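Beta-L-arabinobiosidase (Bacteroides thetaiotaomicron, PDB 5MQR) hydrolyses glycosidic bonds in plant pectin, probably releasing arabinose-containing units, and may also have exo-alpha-sialidase activity. Local coordinates at residues A818-N823 with F872-T877. Numbering follows the deposited sequence.
Sequences ARPTIN and FETMRT
A818 and M875 form a single antiparallel bridge, a hydrogen-bonded pair. M875 N bonds to A818 O at 2.9 Å, and A818 N to M875 O at 3.0 Å. A818 O also receives a CA-H...O contact from T874. The tight part lies at T874. Its OG1 is anti to the carbonyl carbon (chi1 -64°), which turns it to R819 CG at 3.5 Å and P820 CD at 3.7 Å. CG2 lies against R819 CG as well. The R819 and T874 side chains run side by side, while P820 crosses T874 at about a right angle. OG1 is hydrogen-bonded to S810, and R819 NE makes a salt bridge to D803. An alanine in place of T874 is likely to open a gap beside R819 CG and leave S810 without this hydroxyl partner. The side chain of M875 is held more loosely; this residue is partly exposed, and the others in touch are buried. There A818 CB and M875 CB are 4.2 Å apart, and the selenomethionine chain bends away. R819 is the N-cap residue of helix 820-839, so the bridge ties a helix start to the loop after strand 871-872, in a helical domain consistent with the (alpha/alpha)6 fold of six-hairpin glycosidases.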
loop_
_atom_site.group_PDB
_atom_site.type_symbol
_atom_site.label_atom_id
_atom_site.label_comp_id
_atom_site.label_asym_id
_atom_site.label_seq_id
_atom_site.Cartn_x
_atom_site.Cartn_y
_atom_site.Cartn_z
ATOM N N ALA A 818 39.939 12.902 32.189
ATOM C CA ALA A 818 39.716 12.650 30.784
ATOM C C ALA A 818 38.580 11.639 30.633
ATOM O O ALA A 818 38.790 10.436 30.629
ATOM C CB ALA A 818 40.991 12.166 30.114
ATOM N N ARG A 819 37.369 12.164 30.489
ATOM C CA ARG A 819 36.156 11.365 30.376
ATOM C C ARG A 819 35.840 11.047 28.900
ATOM O O ARG A 819 36.063 11.909 28.036
ATOM C CB ARG A 819 35.011 12.118 31.035
ATOM C CG ARG A 819 35.132 12.183 32.547
ATOM C CD ARG A 819 34.185 13.208 33.160
ATOM N NE ARG A 819 32.786 12.905 32.873
ATOM C CZ ARG A 819 32.008 12.025 33.517
ATOM N NH1 ARG A 819 32.460 11.305 34.537
ATOM N NH2 ARG A 819 30.736 11.880 33.134
ATOM N N PRO A 820 35.332 9.822 28.596
ATOM C CA PRO A 820 35.033 9.529 27.178
ATOM C C PRO A 820 33.851 10.287 26.612
ATOM O O PRO A 820 33.635 10.207 25.412
ATOM C CB PRO A 820 34.756 8.018 27.165
ATOM C CG PRO A 820 34.372 7.701 28.560
ATOM C CD PRO A 820 35.240 8.598 29.403
ATOM N N THR A 821 33.091 10.989 27.462
ATOM C CA THR A 821 32.126 11.991 27.015
ATOM C C THR A 821 32.769 13.047 26.117
ATOM O O THR A 821 32.605 13.011 24.885
ATOM C CB THR A 821 31.479 12.728 28.197
ATOM O OG1 THR A 821 32.508 13.144 29.111
ATOM C CG2 THR A 821 30.463 11.835 28.907
ATOM N N ILE A 822 33.502 13.976 26.729
ATOM C CA ILE A 822 33.997 15.159 26.006
ATOM C C ILE A 822 35.003 14.782 24.913
ATOM O O ILE A 822 35.012 15.397 23.858
ATOM C CB ILE A 822 34.542 16.272 26.942
ATOM C CG1 ILE A 822 34.986 17.486 26.113
ATOM C CG2 ILE A 822 35.707 15.780 27.781
ATOM C CD1 ILE A 822 35.085 18.790 26.883
ATOM N N ASN A 823 35.809 13.750 25.142
ATOM C CA ASN A 823 36.743 13.279 24.106
ATOM C C ASN A 823 36.056 12.730 22.845
ATOM O O ASN A 823 36.504 13.025 21.743
ATOM C CB ASN A 823 37.754 12.285 24.669
ATOM C CG ASN A 823 38.782 12.972 25.541
ATOM O OD1 ASN A 823 39.641 13.696 25.021
ATOM N ND2 ASN A 823 38.667 12.813 26.876
ATOM N N PHE A 872 35.867 1.254 27.476
ATOM C CA PHE A 872 36.307 2.641 27.481
ATOM C C PHE A 872 35.866 3.283 28.766
ATOM O O PHE A 872 34.695 3.224 29.113
ATOM C CB PHE A 872 35.722 3.434 26.315
ATOM C CG PHE A 872 36.313 3.077 24.991
ATOM C CD1 PHE A 872 37.588 3.489 24.665
ATOM C CD2 PHE A 872 35.582 2.337 24.058
ATOM C CE1 PHE A 872 38.137 3.161 23.441
ATOM C CE2 PHE A 872 36.125 2.021 22.819
ATOM C CZ PHE A 872 37.408 2.435 22.514
ATOM N N GLU A 873 36.809 3.899 29.463
ATOM C CA GLU A 873 36.564 4.439 30.790
ATOM C C GLU A 873 37.321 5.749 31.007
ATOM O O GLU A 873 38.307 6.045 30.323
ATOM C CB GLU A 873 36.974 3.418 31.855
ATOM C CG GLU A 873 36.186 2.112 31.803
ATOM C CD GLU A 873 36.588 1.110 32.882
ATOM O OE1 GLU A 873 37.400 1.455 33.760
ATOM O OE2 GLU A 873 36.068 -0.038 32.854
ATOM N N THR A 874 36.821 6.513 31.971
ATOM C CA THR A 874 37.405 7.767 32.401
ATOM C C THR A 874 38.816 7.527 32.900
ATOM O O THR A 874 39.086 6.518 33.547
ATOM C CB THR A 874 36.594 8.367 33.554
ATOM O OG1 THR A 874 35.275 8.679 33.095
ATOM C CG2 THR A 874 37.248 9.630 34.092
HETATM N N MSE A 875 39.713 8.431 32.553
HETATM C CA MSE A 875 41.099 8.339 33.005
HETATM C C MSE A 875 41.196 9.417 34.057
HETATM O O MSE A 875 40.987 10.601 33.772
HETATM C CB MSE A 875 41.960 8.429 31.737
HETATM C CG MSE A 875 43.465 8.224 31.862
HETATM SE SE MSE A 875 43.988 6.522 32.745
HETATM C CE MSE A 875 43.343 5.091 31.621
ATOM N N ARG A 876 41.421 9.012 35.303
ATOM C CA ARG A 876 41.728 9.965 36.380
ATOM C C ARG A 876 43.194 10.419 36.240
ATOM O O ARG A 876 43.931 9.915 35.385
ATOM C CB ARG A 876 41.443 9.372 37.775
ATOM C CG ARG A 876 39.985 8.963 37.998
ATOM C CD ARG A 876 39.672 8.809 39.480
ATOM N NE ARG A 876 38.259 8.501 39.748
ATOM C CZ ARG A 876 37.790 7.411 40.367
ATOM N NH1 ARG A 876 38.589 6.448 40.821
ATOM N NH2 ARG A 876 36.485 7.287 40.553
ATOM N N THR A 877 43.588 11.378 37.075
ATOM C CA THR A 877 44.934 11.966 37.078
ATOM C C THR A 877 46.069 10.958 36.847
ATOM O O THR A 877 46.973 11.236 36.073
ATOM C CB THR A 877 45.175 12.698 38.415
ATOM O OG1 THR A 877 44.004 13.460 38.747
ATOM C CG2 THR A 877 46.407 13.616 38.334
#